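Local coordinates for protein alpha-galactosidase 1 (Saccharomyces cerevisiae, PDB 3LRK) that hydrolyses terminal, non-reducing alpha-D-galactose residues from alpha-galactosides such as galactose oligosaccharides, galactomannans and galactolipids, working as a secreted homotetramer, at residues C42-L50 / K91-H102; N297-S308 / I409-L420. The protein carries 1 engineered substitution. All coordinates share one frame; numbering follows the deposited sequence.

Interaction 1. Residues C42-L50 / K91-H102; sequences CDVSEQLLL and KFPNGMGHVADH. With NA (sodium ion), chain K; NAG (2-acetamido-2-deoxy-beta-D-glucopyranose), chain D.
Lys91 NZ donates to Cys42 O (2.9 Å), one of three direct hydrogen bonds that tie 42-50 to 91-102. A lysine suits this place because its extended chain carries the amine to where it can also donate to Cys74 O, the carbonyl of Cys42's disulfide partner. Main chain meets main chain where Glu46 N donates to Lys91 O (3.0 Å), just beyond Ser45, whose OG caps helix 46-58 by accepting from Leu48 N. The third bond is between side chains: with CG of Glu46 anti to the backbone N (chi1 -180°), its side chain crosses that of Asn94 at about a right angle, and ND2 reaches OE1 from the syn side at 3.0 Å, almost straight (174°) though 25° out of the carboxylate plane.

Val44, Leu49, Phe92 and Val99 supply the apolar contacts. Val44 CG2 and Leu49 CD2 both meet the Phe92 ring obliquely, while Met96 CE, from the same segment as Phe92, lies over one face, offset toward the rim. Val99 spreads its two methyls, CG1 to Leu49 CD2 (3.8 Å) and CG2 to the methylene CG of Glu46.

At the far end, His98 NE2 and His102 NE2 each bind sodium at 2.3 Å, five further atoms from elsewhere in the structure completing the site. Leu50 CD1 packs against His102 CD2, and the acetamido methyl C8 of an N-acetylglucosamine sits over the centre of one His102 face. The carboxylate of Glu46 stands close to both imidazoles without touching their nitrogens, so its negative charge would probably favour the cation electrostatically.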
loop_
_atom_site.group_PDB
_atom_site.type_symbol
_atom_site.label_atom_id
_atom_site.label_comp_id
_atom_site.label_asym_id
_atom_site.label_seq_id
_atom_site.Cartn_x
_atom_site.Cartn_y
_atom_site.Cartn_z
ATOM N N CYS A 42 -29.180 20.533 4.301
ATOM C CA CYS A 42 -29.188 21.375 5.513
ATOM C C CYS A 42 -30.549 21.976 5.865
ATOM O O CYS A 42 -30.715 22.548 6.944
ATOM C CB CYS A 42 -28.147 22.507 5.428
ATOM S SG CYS A 42 -26.406 22.002 5.629
ATOM N N ASP A 43 -31.512 21.846 4.959
ATOM C CA ASP A 43 -32.843 22.416 5.156
ATOM C C ASP A 43 -33.707 21.488 6.022
ATOM O O ASP A 43 -34.596 20.786 5.519
ATOM C CB ASP A 43 -33.502 22.702 3.802
ATOM C CG ASP A 43 -34.806 23.470 3.934
ATOM O OD1 ASP A 43 -34.914 24.302 4.868
ATOM O OD2 ASP A 43 -35.723 23.235 3.110
ATOM N N VAL A 44 -33.420 21.496 7.323
ATOM C CA VAL A 44 -34.085 20.644 8.304
ATOM C C VAL A 44 -34.849 21.502 9.308
ATOM O O VAL A 44 -34.542 22.681 9.484
ATOM C CB VAL A 44 -33.075 19.729 9.073
ATOM C CG1 VAL A 44 -32.355 18.794 8.129
ATOM C CG2 VAL A 44 -32.057 20.549 9.873
ATOM N N SER A 45 -35.848 20.910 9.962
ATOM C CA SER A 45 -36.569 21.585 11.044
ATOM C C SER A 45 -37.342 20.552 11.845
ATOM O O SER A 45 -37.480 19.419 11.399
ATOM C CB SER A 45 -37.534 22.641 10.493
ATOM O OG SER A 45 -38.599 22.032 9.786
ATOM N N GLU A 46 -37.836 20.937 13.023
ATOM C CA GLU A 46 -38.730 20.059 13.785
ATOM C C GLU A 46 -39.887 19.606 12.903
ATOM O O GLU A 46 -40.190 18.410 12.830
ATOM C CB GLU A 46 -39.269 20.742 15.046
ATOM C CG GLU A 46 -40.197 19.835 15.850
ATOM C CD GLU A 46 -40.874 20.515 17.041
ATOM O OE1 GLU A 46 -40.204 21.189 17.842
ATOM O OE2 GLU A 46 -42.100 20.341 17.189
ATOM N N GLN A 47 -40.504 20.571 12.219
ATOM C CA GLN A 47 -41.668 20.318 11.363
ATOM C C GLN A 47 -41.407 19.272 10.286
ATOM O O GLN A 47 -42.223 18.365 10.105
ATOM C CB GLN A 47 -42.176 21.617 10.727
ATOM C CG GLN A 47 -43.646 21.547 10.315
ATOM C CD GLN A 47 -44.558 21.346 11.511
ATOM O OE1 GLN A 47 -44.435 22.044 12.517
ATOM N NE2 GLN A 47 -45.474 20.389 11.409
ATOM N N LEU A 48 -40.278 19.395 9.581
ATOM C CA LEU A 48 -39.851 18.391 8.591
ATOM C C LEU A 48 -39.813 17.010 9.209
ATOM O O LEU A 48 -40.341 16.044 8.650
ATOM C CB LEU A 48 -38.445 18.704 8.020
ATOM C CG LEU A 48 -37.668 17.480 7.465
ATOM C CD1 LEU A 48 -38.182 17.032 6.089
ATOM C CD2 LEU A 48 -36.150 17.676 7.429
ATOM N N LEU A 49 -39.168 16.927 10.366
ATOM C CA LEU A 49 -38.912 15.662 11.013
ATOM C C LEU A 49 -40.218 14.990 11.421
ATOM O O LEU A 49 -40.402 13.793 11.201
ATOM C CB LEU A 49 -38.024 15.899 12.232
ATOM C CG LEU A 49 -36.662 15.206 12.316
ATOM C CD1 LEU A 49 -35.946 15.100 10.967
ATOM C CD2 LEU A 49 -35.819 15.959 13.320
ATOM N N LEU A 50 -41.128 15.768 12.002
ATOM C CA LEU A 50 -42.395 15.222 12.494
ATOM C C LEU A 50 -43.389 14.902 11.370
ATOM O O LEU A 50 -44.096 13.901 11.450
ATOM C CB LEU A 50 -43.012 16.141 13.558
ATOM C CG LEU A 50 -42.120 16.407 14.787
ATOM C CD1 LEU A 50 -42.843 17.240 15.831
ATOM C CD2 LEU A 50 -41.558 15.121 15.412
ATOM N N LYS A 91 -34.568 26.473 13.520
ATOM C CA LYS A 91 -34.915 25.164 12.967
ATOM C C LYS A 91 -35.598 24.273 14.014
ATOM O O LYS A 91 -36.476 23.486 13.682
ATOM C CB LYS A 91 -33.660 24.465 12.418
ATOM C CG LYS A 91 -32.993 25.192 11.247
ATOM C CD LYS A 91 -31.718 24.489 10.831
ATOM C CE LYS A 91 -31.076 25.175 9.636
ATOM N NZ LYS A 91 -29.980 24.341 9.052
ATOM N N PHE A 92 -35.175 24.404 15.269
ATOM C CA PHE A 92 -35.682 23.599 16.385
ATOM C C PHE A 92 -36.053 24.503 17.565
ATOM O O PHE A 92 -35.344 24.547 18.574
ATOM C CB PHE A 92 -34.664 22.504 16.764
ATOM C CG PHE A 92 -34.292 21.633 15.599
ATOM C CD1 PHE A 92 -33.133 21.883 14.869
ATOM C CD2 PHE A 92 -35.136 20.605 15.188
ATOM C CE1 PHE A 92 -32.809 21.114 13.764
ATOM C CE2 PHE A 92 -34.825 19.828 14.078
ATOM C CZ PHE A 92 -33.659 20.074 13.369
ATOM N N PRO A 93 -37.188 25.230 17.432
ATOM C CA PRO A 93 -37.621 26.234 18.414
ATOM C C PRO A 93 -37.902 25.719 19.833
ATOM O O PRO A 93 -37.892 26.506 20.778
ATOM C CB PRO A 93 -38.892 26.823 17.785
ATOM C CG PRO A 93 -39.333 25.844 16.760
ATOM C CD PRO A 93 -38.110 25.138 16.283
ATOM N N ASN A 94 -38.116 24.412 19.970
ATOM C CA ASN A 94 -38.450 23.783 21.248
ATOM C C ASN A 94 -37.306 22.919 21.827
ATOM O O ASN A 94 -37.461 22.274 22.869
ATOM C CB ASN A 94 -39.729 22.965 21.066
ATOM C CG ASN A 94 -40.883 23.814 20.529
ATOM O OD1 ASN A 94 -41.266 24.785 21.161
ATOM N ND2 ASN A 94 -41.407 23.465 19.354
ATOM N N GLY A 95 -36.149 22.944 21.172
ATOM C CA GLY A 95 -35.022 22.098 21.578
ATOM C C GLY A 95 -35.169 20.717 20.950
ATOM O O GLY A 95 -36.200 20.397 20.354
ATOM N N MET A 96 -34.130 19.897 21.075
ATOM C CA MET A 96 -34.133 18.571 20.467
ATOM C C MET A 96 -34.934 17.562 21.290
ATOM O O MET A 96 -35.601 16.710 20.726
ATOM C CB MET A 96 -32.690 18.072 20.257
ATOM C CG MET A 96 -31.809 19.051 19.437
ATOM S SD MET A 96 -32.611 19.766 17.972
ATOM C CE MET A 96 -33.002 18.318 17.034
ATOM N N GLY A 97 -34.867 17.664 22.617
ATOM C CA GLY A 97 -35.549 16.710 23.504
ATOM C C GLY A 97 -37.042 16.681 23.219
ATOM O O GLY A 97 -37.676 15.637 23.285
ATOM N N HIS A 98 -37.598 17.841 22.883
ATOM C CA HIS A 98 -39.009 17.933 22.497
ATOM C C HIS A 98 -39.353 17.185 21.194
ATOM O O HIS A 98 -40.451 16.616 21.062
ATOM C CB HIS A 98 -39.440 19.395 22.405
ATOM C CG HIS A 98 -40.922 19.572 22.381
ATOM N ND1 HIS A 98 -41.726 19.221 23.444
ATOM C CD2 HIS A 98 -41.752 20.034 21.418
ATOM C CE1 HIS A 98 -42.985 19.471 23.144
ATOM N NE2 HIS A 98 -43.025 19.978 21.926
ATOM N N VAL A 99 -38.424 17.190 20.239
ATOM C CA VAL A 99 -38.561 16.375 19.014
ATOM C C VAL A 99 -38.546 14.883 19.380
ATOM O O VAL A 99 -39.384 14.120 18.907
ATOM C CB VAL A 99 -37.441 16.678 17.976
ATOM C CG1 VAL A 99 -37.648 15.878 16.659
ATOM C CG2 VAL A 99 -37.343 18.179 17.706
ATOM N N ALA A 100 -37.594 14.483 20.229
ATOM C CA ALA A 100 -37.509 13.106 20.745
ATOM C C ALA A 100 -38.826 12.632 21.375
ATOM O O ALA A 100 -39.240 11.495 21.171
ATOM C CB ALA A 100 -36.382 13.002 21.768
ATOM N N ASP A 101 -39.456 13.509 22.153
ATOM C CA ASP A 101 -40.694 13.188 22.896
ATOM C C ASP A 101 -41.855 12.902 21.955
ATOM O O ASP A 101 -42.593 11.922 22.141
ATOM C CB ASP A 101 -41.059 14.336 23.844
ATOM C CG ASP A 101 -40.043 14.529 24.957
ATOM O OD1 ASP A 101 -39.264 13.598 25.250
ATOM O OD2 ASP A 101 -40.018 15.628 25.539
ATOM N N HIS A 102 -42.017 13.764 20.949
ATOM C CA HIS A 102 -42.986 13.542 19.862
ATOM C C HIS A 102 -42.734 12.233 19.123
ATOM O O HIS A 102 -43.670 11.472 18.843
ATOM C CB HIS A 102 -42.929 14.695 18.859
ATOM C CG HIS A 102 -43.802 15.850 19.209
ATOM N ND1 HIS A 102 -45.159 15.717 19.404
ATOM C CD2 HIS A 102 -43.524 17.165 19.373
ATOM C CE1 HIS A 102 -45.681 16.897 19.683
ATOM N NE2 HIS A 102 -44.711 17.792 19.663
HETATM NA NA NA K . -44.725 19.973 20.375
HETATM C C1 NAG D . -45.878 12.226 25.303
HETATM C C2 NAG D . -46.214 13.692 25.557
HETATM C C3 NAG D . -46.152 13.995 27.057
HETATM C C4 NAG D . -47.006 13.012 27.865
HETATM C C5 NAG D . -46.757 11.571 27.421
HETATM C C6 NAG D . -47.804 10.625 28.005
HETATM C C7 NAG D . -45.622 15.042 23.591
HETATM C C8 NAG D . -44.697 16.083 23.035
HETATM N N2 NAG D . -45.336 14.582 24.813
HETATM O O3 NAG D . -46.580 15.316 27.300
HETATM O O4 NAG D . -46.720 13.144 29.248
HETATM O O5 NAG D . -46.813 11.432 26.009
HETATM O O6 NAG D . -47.231 9.337 27.986
HETATM O O7 NAG D . -46.581 14.646 22.926
HETATM O O HOH W 1 -37.819 21.758 18.021
#

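Interaction 2. Residues N297-S308 / I409-L420; sequences NNLKASSYSIYS and ILGRNKTATGIL. With NAG (2-acetamido-2-deoxy-beta-D-glucopyranose), chain B; NAG (2-acetamido-2-deoxy-beta-D-glucopyranose), chain F; NAG (2-acetamido-2-deoxy-beta-D-glucopyranose), chain C.
Tyr304 reaches from helix 301-307 into the turn-rich segment 409-420, and its contacts change in kind from root to hydroxyl. CB meets Leu410 CD1 at 3.9 Å. The ring then leaves the helix with CG anti to the backbone N (chi1 175°), which sends it over toward the other segment. Leu410 CD2 sits above one face, 4.0 Å from the plane and displaced toward the rim, with CG of the ring its nearest atom; Leu410 CG lies beside CD2 of the tyrosine. Farther out, CE2 and CZ touch Ile409 CG2 obliquely. OH ends among methyl groups: Ile409 CG2 at 3.3 Å, Leu420 CD1 at 3.6 Å and Ala416 CB at 3.7 Å. Tyrosine suits this place because its flat ring offers an apolar surface while the buried hydroxyl finds a hydrogen-bond partner in Leu59 O. A phenylalanine here would probably leave the carbonyl of Leu59 without its hydrogen-bond mate.

The branched leucines extend the apolar seam. Leu410 CD2 faces Leu299 CD2 at 4.5 Å, and Leu410 CD1 packs on Ala301, where the small alanine is consistent with the close approach; the same CD1 methyl is set against a backbone carbonyl, 3.3 Å from Leu299 O. Leu420 CD1 touches both Tyr304 OH and Ser308 CB, the latter at 3.6 Å.

Asn298 ND2 donates to O3 of one N-acetylglucosamine and Ser302 OG shares a hydrogen bond with O6 of another. Helix 403-410 ends in a Schellman motif with Arg412, at positive phi, as its C-prime residue. Packing of this kind joins the catalytic TIM-barrel part of a GH27 enzyme to a segment from its C-terminal family region.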
loop_
_atom_site.group_PDB
_atom_site.type_symbol
_atom_site.label_atom_id
_atom_site.label_comp_id
_atom_site.label_asym_id
_atom_site.label_seq_id
_atom_site.Cartn_x
_atom_site.Cartn_y
_atom_site.Cartn_z
ATOM N N ASN A 297 -42.615 11.851 1.525
ATOM C CA ASN A 297 -43.742 12.678 1.070
ATOM C C ASN A 297 -43.629 13.010 -0.418
ATOM O O ASN A 297 -44.443 13.751 -0.971
ATOM C CB ASN A 297 -43.858 13.956 1.910
ATOM C CG ASN A 297 -44.409 13.694 3.307
ATOM O OD1 ASN A 297 -43.675 13.774 4.294
ATOM N ND2 ASN A 297 -45.707 13.382 3.398
ATOM N N ASN A 298 -42.605 12.452 -1.056
ATOM C CA ASN A 298 -42.402 12.591 -2.484
ATOM C C ASN A 298 -41.803 11.283 -2.995
ATOM O O ASN A 298 -40.743 11.257 -3.634
ATOM C CB ASN A 298 -41.478 13.782 -2.767
ATOM C CG ASN A 298 -41.560 14.262 -4.197
ATOM O OD1 ASN A 298 -42.404 13.807 -4.972
ATOM N ND2 ASN A 298 -40.687 15.198 -4.554
ATOM N N LEU A 299 -42.493 10.193 -2.670
ATOM C CA LEU A 299 -42.045 8.847 -2.966
ATOM C C LEU A 299 -42.991 8.224 -3.991
ATOM O O LEU A 299 -44.213 8.212 -3.781
ATOM C CB LEU A 299 -42.031 8.019 -1.675
ATOM C CG LEU A 299 -41.656 6.533 -1.721
ATOM C CD1 LEU A 299 -40.193 6.347 -2.120
ATOM C CD2 LEU A 299 -41.922 5.885 -0.379
ATOM N N LYS A 300 -42.429 7.716 -5.087
ATOM C CA LYS A 300 -43.231 7.078 -6.128
ATOM C C LYS A 300 -43.651 5.658 -5.750
ATOM O O LYS A 300 -43.040 5.033 -4.869
ATOM C CB LYS A 300 -42.552 7.133 -7.503
ATOM C CG LYS A 300 -41.320 6.252 -7.702
ATOM C CD LYS A 300 -40.680 6.557 -9.055
ATOM C CE LYS A 300 -39.656 5.518 -9.460
ATOM N NZ LYS A 300 -38.470 5.525 -8.531
ATOM N N ALA A 301 -44.691 5.173 -6.434
ATOM C CA ALA A 301 -45.330 3.886 -6.154
ATOM C C ALA A 301 -44.391 2.678 -6.184
ATOM O O ALA A 301 -44.381 1.882 -5.238
ATOM C CB ALA A 301 -46.503 3.665 -7.107
ATOM N N SER A 302 -43.625 2.526 -7.265
ATOM C CA SER A 302 -42.735 1.367 -7.404
ATOM C C SER A 302 -41.690 1.327 -6.292
ATOM O O SER A 302 -41.328 0.247 -5.807
ATOM C CB SER A 302 -42.062 1.317 -8.778
ATOM O OG SER A 302 -41.257 2.463 -9.042
ATOM N N SER A 303 -41.204 2.503 -5.901
ATOM C CA SER A 303 -40.190 2.602 -4.847
ATOM C C SER A 303 -40.779 2.253 -3.485
ATOM O O SER A 303 -40.168 1.517 -2.704
ATOM C CB SER A 303 -39.558 3.990 -4.841
ATOM O OG SER A 303 -38.894 4.235 -6.069
ATOM N N TYR A 304 -41.978 2.768 -3.210
ATOM C CA TYR A 304 -42.716 2.419 -1.993
ATOM C C TYR A 304 -42.899 0.908 -1.817
ATOM O O TYR A 304 -42.681 0.391 -0.732
ATOM C CB TYR A 304 -44.071 3.149 -1.947
ATOM C CG TYR A 304 -44.974 2.762 -0.794
ATOM C CD1 TYR A 304 -44.553 2.877 0.545
ATOM C CD2 TYR A 304 -46.275 2.318 -1.034
ATOM C CE1 TYR A 304 -45.407 2.522 1.598
ATOM C CE2 TYR A 304 -47.115 1.972 -0.007
ATOM C CZ TYR A 304 -46.695 2.076 1.304
ATOM O OH TYR A 304 -47.586 1.710 2.302
ATOM N N SER A 305 -43.284 0.196 -2.876
ATOM C CA SER A 305 -43.500 -1.250 -2.738
ATOM C C SER A 305 -42.188 -2.040 -2.630
ATOM O O SER A 305 -42.180 -3.182 -2.165
ATOM C CB SER A 305 -44.371 -1.803 -3.862
ATOM O OG SER A 305 -43.729 -1.676 -5.103
ATOM N N ILE A 306 -41.087 -1.431 -3.069
ATOM C CA ILE A 306 -39.765 -2.014 -2.825
ATOM C C ILE A 306 -39.442 -1.942 -1.317
ATOM O O ILE A 306 -39.156 -2.971 -0.685
ATOM C CB ILE A 306 -38.677 -1.382 -3.737
ATOM C CG1 ILE A 306 -38.865 -1.898 -5.172
ATOM C CG2 ILE A 306 -37.252 -1.718 -3.231
ATOM C CD1 ILE A 306 -38.197 -1.077 -6.235
ATOM N N TYR A 307 -39.547 -0.742 -0.738
ATOM C CA TYR A 307 -39.314 -0.549 0.703
ATOM C C TYR A 307 -40.240 -1.391 1.580
ATOM O O TYR A 307 -39.921 -1.671 2.731
ATOM C CB TYR A 307 -39.521 0.911 1.093
ATOM C CG TYR A 307 -38.369 1.834 0.773
ATOM C CD1 TYR A 307 -38.563 2.955 -0.033
ATOM C CD2 TYR A 307 -37.087 1.599 1.297
ATOM C CE1 TYR A 307 -37.506 3.829 -0.326
ATOM C CE2 TYR A 307 -36.023 2.463 1.007
ATOM C CZ TYR A 307 -36.241 3.568 0.199
ATOM O OH TYR A 307 -35.192 4.409 -0.082
ATOM N N SER A 308 -41.395 -1.766 1.034
ATOM C CA SER A 308 -42.414 -2.462 1.809
ATOM C C SER A 308 -42.425 -3.976 1.585
ATOM O O SER A 308 -43.309 -4.667 2.090
ATOM C CB SER A 308 -43.800 -1.858 1.529
ATOM O OG SER A 308 -44.305 -2.334 0.297
ATOM N N ILE A 409 -52.373 3.942 -1.689
ATOM C CA ILE A 409 -51.895 4.171 -0.317
ATOM C C ILE A 409 -51.172 5.519 -0.210
ATOM O O ILE A 409 -51.452 6.303 0.698
ATOM C CB ILE A 409 -50.991 3.028 0.201
ATOM C CG1 ILE A 409 -51.803 1.735 0.379
ATOM C CG2 ILE A 409 -50.332 3.426 1.536
ATOM C CD1 ILE A 409 -50.963 0.464 0.380
ATOM N N LEU A 410 -50.259 5.784 -1.145
ATOM C CA LEU A 410 -49.507 7.045 -1.152
ATOM C C LEU A 410 -50.388 8.282 -1.323
ATOM O O LEU A 410 -50.071 9.346 -0.788
ATOM C CB LEU A 410 -48.426 7.037 -2.232
ATOM C CG LEU A 410 -47.244 6.088 -2.013
ATOM C CD1 LEU A 410 -46.533 5.868 -3.332
ATOM C CD2 LEU A 410 -46.290 6.594 -0.928
ATOM N N GLY A 411 -51.477 8.135 -2.077
ATOM C CA GLY A 411 -52.428 9.231 -2.312
ATOM C C GLY A 411 -53.470 9.385 -1.217
ATOM O O GLY A 411 -54.407 10.186 -1.350
ATOM N N ARG A 412 -53.297 8.616 -0.139
ATOM C CA ARG A 412 -54.182 8.611 1.036
ATOM C C ARG A 412 -55.629 8.208 0.716
ATOM O O ARG A 412 -56.572 8.654 1.370
ATOM C CB ARG A 412 -54.133 9.952 1.788
ATOM C CG ARG A 412 -52.731 10.436 2.126
ATOM C CD ARG A 412 -52.742 11.905 2.508
ATOM N NE ARG A 412 -51.607 12.622 1.927
ATOM C CZ ARG A 412 -50.419 12.763 2.508
ATOM N NH1 ARG A 412 -50.188 12.240 3.708
ATOM N NH2 ARG A 412 -49.459 13.433 1.885
ATOM N N ASN A 413 -55.793 7.353 -0.288
ATOM C CA ASN A 413 -57.102 6.816 -0.635
ATOM C C ASN A 413 -57.314 5.408 -0.069
ATOM O O ASN A 413 -58.455 4.968 0.112
ATOM C CB ASN A 413 -57.315 6.861 -2.154
ATOM C CG ASN A 413 -57.525 8.287 -2.670
ATOM O OD1 ASN A 413 -58.442 8.994 -2.236
ATOM N ND2 ASN A 413 -56.676 8.710 -3.604
ATOM N N LYS A 414 -56.203 4.724 0.210
ATOM C CA LYS A 414 -56.199 3.409 0.854
ATOM C C LYS A 414 -55.268 3.403 2.064
ATOM O O LYS A 414 -54.261 4.111 2.078
ATOM C CB LYS A 414 -55.758 2.323 -0.129
ATOM C CG LYS A 414 -56.888 1.750 -0.961
ATOM C CD LYS A 414 -56.499 0.437 -1.620
ATOM C CE LYS A 414 -57.686 -0.157 -2.368
ATOM N NZ LYS A 414 -57.386 -1.510 -2.917
ATOM N N THR A 415 -55.613 2.607 3.075
ATOM C CA THR A 415 -54.764 2.442 4.258
ATOM C C THR A 415 -53.791 1.285 4.048
ATOM O O THR A 415 -54.118 0.302 3.376
ATOM C CB THR A 415 -55.579 2.165 5.546
ATOM O OG1 THR A 415 -56.338 0.955 5.387
ATOM C CG2 THR A 415 -56.516 3.332 5.861
ATOM N N ALA A 416 -52.599 1.411 4.629
ATOM C CA ALA A 416 -51.588 0.351 4.566
ATOM C C ALA A 416 -51.911 -0.803 5.513
ATOM O O ALA A 416 -51.445 -1.927 5.305
ATOM C CB ALA A 416 -50.208 0.911 4.856
ATOM N N THR A 417 -52.706 -0.519 6.546
ATOM C CA THR A 417 -53.136 -1.530 7.520
ATOM C C THR A 417 -53.835 -2.695 6.813
ATOM O O THR A 417 -54.722 -2.483 5.982
ATOM C CB THR A 417 -54.071 -0.915 8.593
ATOM O OG1 THR A 417 -53.487 0.292 9.105
ATOM C CG2 THR A 417 -54.305 -1.885 9.748
ATOM N N GLY A 418 -53.414 -3.919 7.131
ATOM C CA GLY A 418 -53.954 -5.118 6.490
ATOM C C GLY A 418 -53.361 -5.438 5.124
ATOM O O GLY A 418 -53.659 -6.491 4.546
ATOM N N ILE A 419 -52.530 -4.531 4.604
ATOM C CA ILE A 419 -51.848 -4.730 3.321
ATOM C C ILE A 419 -50.353 -5.001 3.552
ATOM O O ILE A 419 -49.851 -6.066 3.179
ATOM C CB ILE A 419 -52.073 -3.539 2.342
ATOM C CG1 ILE A 419 -53.571 -3.387 2.022
ATOM C CG2 ILE A 419 -51.251 -3.727 1.051
ATOM C CD1 ILE A 419 -53.929 -2.163 1.211
ATOM N N LEU A 420 -49.655 -4.049 4.178
ATOM C CA LEU A 420 -48.269 -4.274 4.609
ATOM C C LEU A 420 -48.218 -5.176 5.836
ATOM O O LEU A 420 -49.096 -5.112 6.701
ATOM C CB LEU A 420 -47.531 -2.963 4.903
ATOM C CG LEU A 420 -47.428 -1.797 3.911
ATOM C CD1 LEU A 420 -46.139 -1.016 4.182
ATOM C CD2 LEU A 420 -47.494 -2.201 2.449
HETATM C C1 NAG B . -39.616 13.796 -9.569
HETATM C C2 NAG B . -39.617 14.949 -8.555
HETATM C C3 NAG B . -40.992 15.155 -7.904
HETATM C C4 NAG B . -42.109 15.234 -8.946
HETATM C C5 NAG B . -41.980 14.108 -9.980
HETATM C C6 NAG B . -42.958 14.315 -11.135
HETATM C C7 NAG B . -37.753 15.764 -7.213
HETATM C C8 NAG B . -36.870 15.524 -6.022
HETATM N N2 NAG B . -38.587 14.776 -7.540
HETATM O O3 NAG B . -40.993 16.342 -7.141
HETATM O O4 NAG B . -43.364 15.178 -8.300
HETATM O O5 NAG B . -40.660 14.022 -10.506
HETATM O O6 NAG B . -43.981 13.349 -11.053
HETATM O O7 NAG B . -37.689 16.829 -7.830
HETATM C C1 NAG F . -44.442 0.006 -11.602
HETATM C C2 NAG F . -44.249 -1.058 -12.692
HETATM C C3 NAG F . -42.805 -1.129 -13.194
HETATM C C4 NAG F . -42.209 0.249 -13.474
HETATM C C5 NAG F . -42.516 1.228 -12.344
HETATM C C6 NAG F . -42.045 2.636 -12.701
HETATM C C7 NAG F . -45.836 -2.897 -12.686
HETATM C C8 NAG F . -46.884 -3.211 -11.650
HETATM N N2 NAG F . -44.693 -2.369 -12.243
HETATM O O3 NAG F . -42.754 -1.869 -14.394
HETATM O O4 NAG F . -40.814 0.130 -13.665
HETATM O O5 NAG F . -43.911 1.238 -12.074
HETATM O O6 NAG F . -42.269 3.508 -11.618
HETATM O O7 NAG F . -46.053 -3.118 -13.881
HETATM C C1 NAG C . -49.283 -2.640 13.893
HETATM C C2 NAG C . -50.166 -1.407 13.670
HETATM C C3 NAG C . -50.132 -0.412 14.835
HETATM C C4 NAG C . -50.107 -1.032 16.238
HETATM C C5 NAG C . -49.511 -2.451 16.283
HETATM C C6 NAG C . -50.141 -3.232 17.430
HETATM C C7 NAG C . -50.474 -0.810 11.332
HETATM C C8 NAG C . -50.179 0.218 10.283
HETATM N N2 NAG C . -49.779 -0.711 12.460
HETATM O O3 NAG C . -51.250 0.449 14.736
HETATM O O4 NAG C . -49.315 -0.189 17.064
HETATM O O5 NAG C . -49.706 -3.221 15.104
HETATM O O6 NAG C . -49.258 -4.253 17.829
HETATM O O7 NAG C . -51.314 -1.685 11.135
#

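How the interactions relate
Interactions 1 and 2 occupy separate parts of the subunit, with centres 25 Å apart and nearest atoms about 6 Å apart, and neither touches another protein chain. They follow in series along the sequence. Interaction 1 belongs wholly to the TIM-barrel region and lies nearer the substrate site: the side chain of Cys42 is about 5 Å from that of Asp73, and Val44 about 6 Å from Asp72, both substrate-binding. Interaction 2 lies away from the catalytic residues and joins two family regions. Helices 46-58 and 301-307 come after barrel strands 32-35 (with the short helix 37-40 in between) and 290-292, neighbours in the sheet. Each contact carries N-acetylglucosamine at its surface, but only interaction 1 binds sodium.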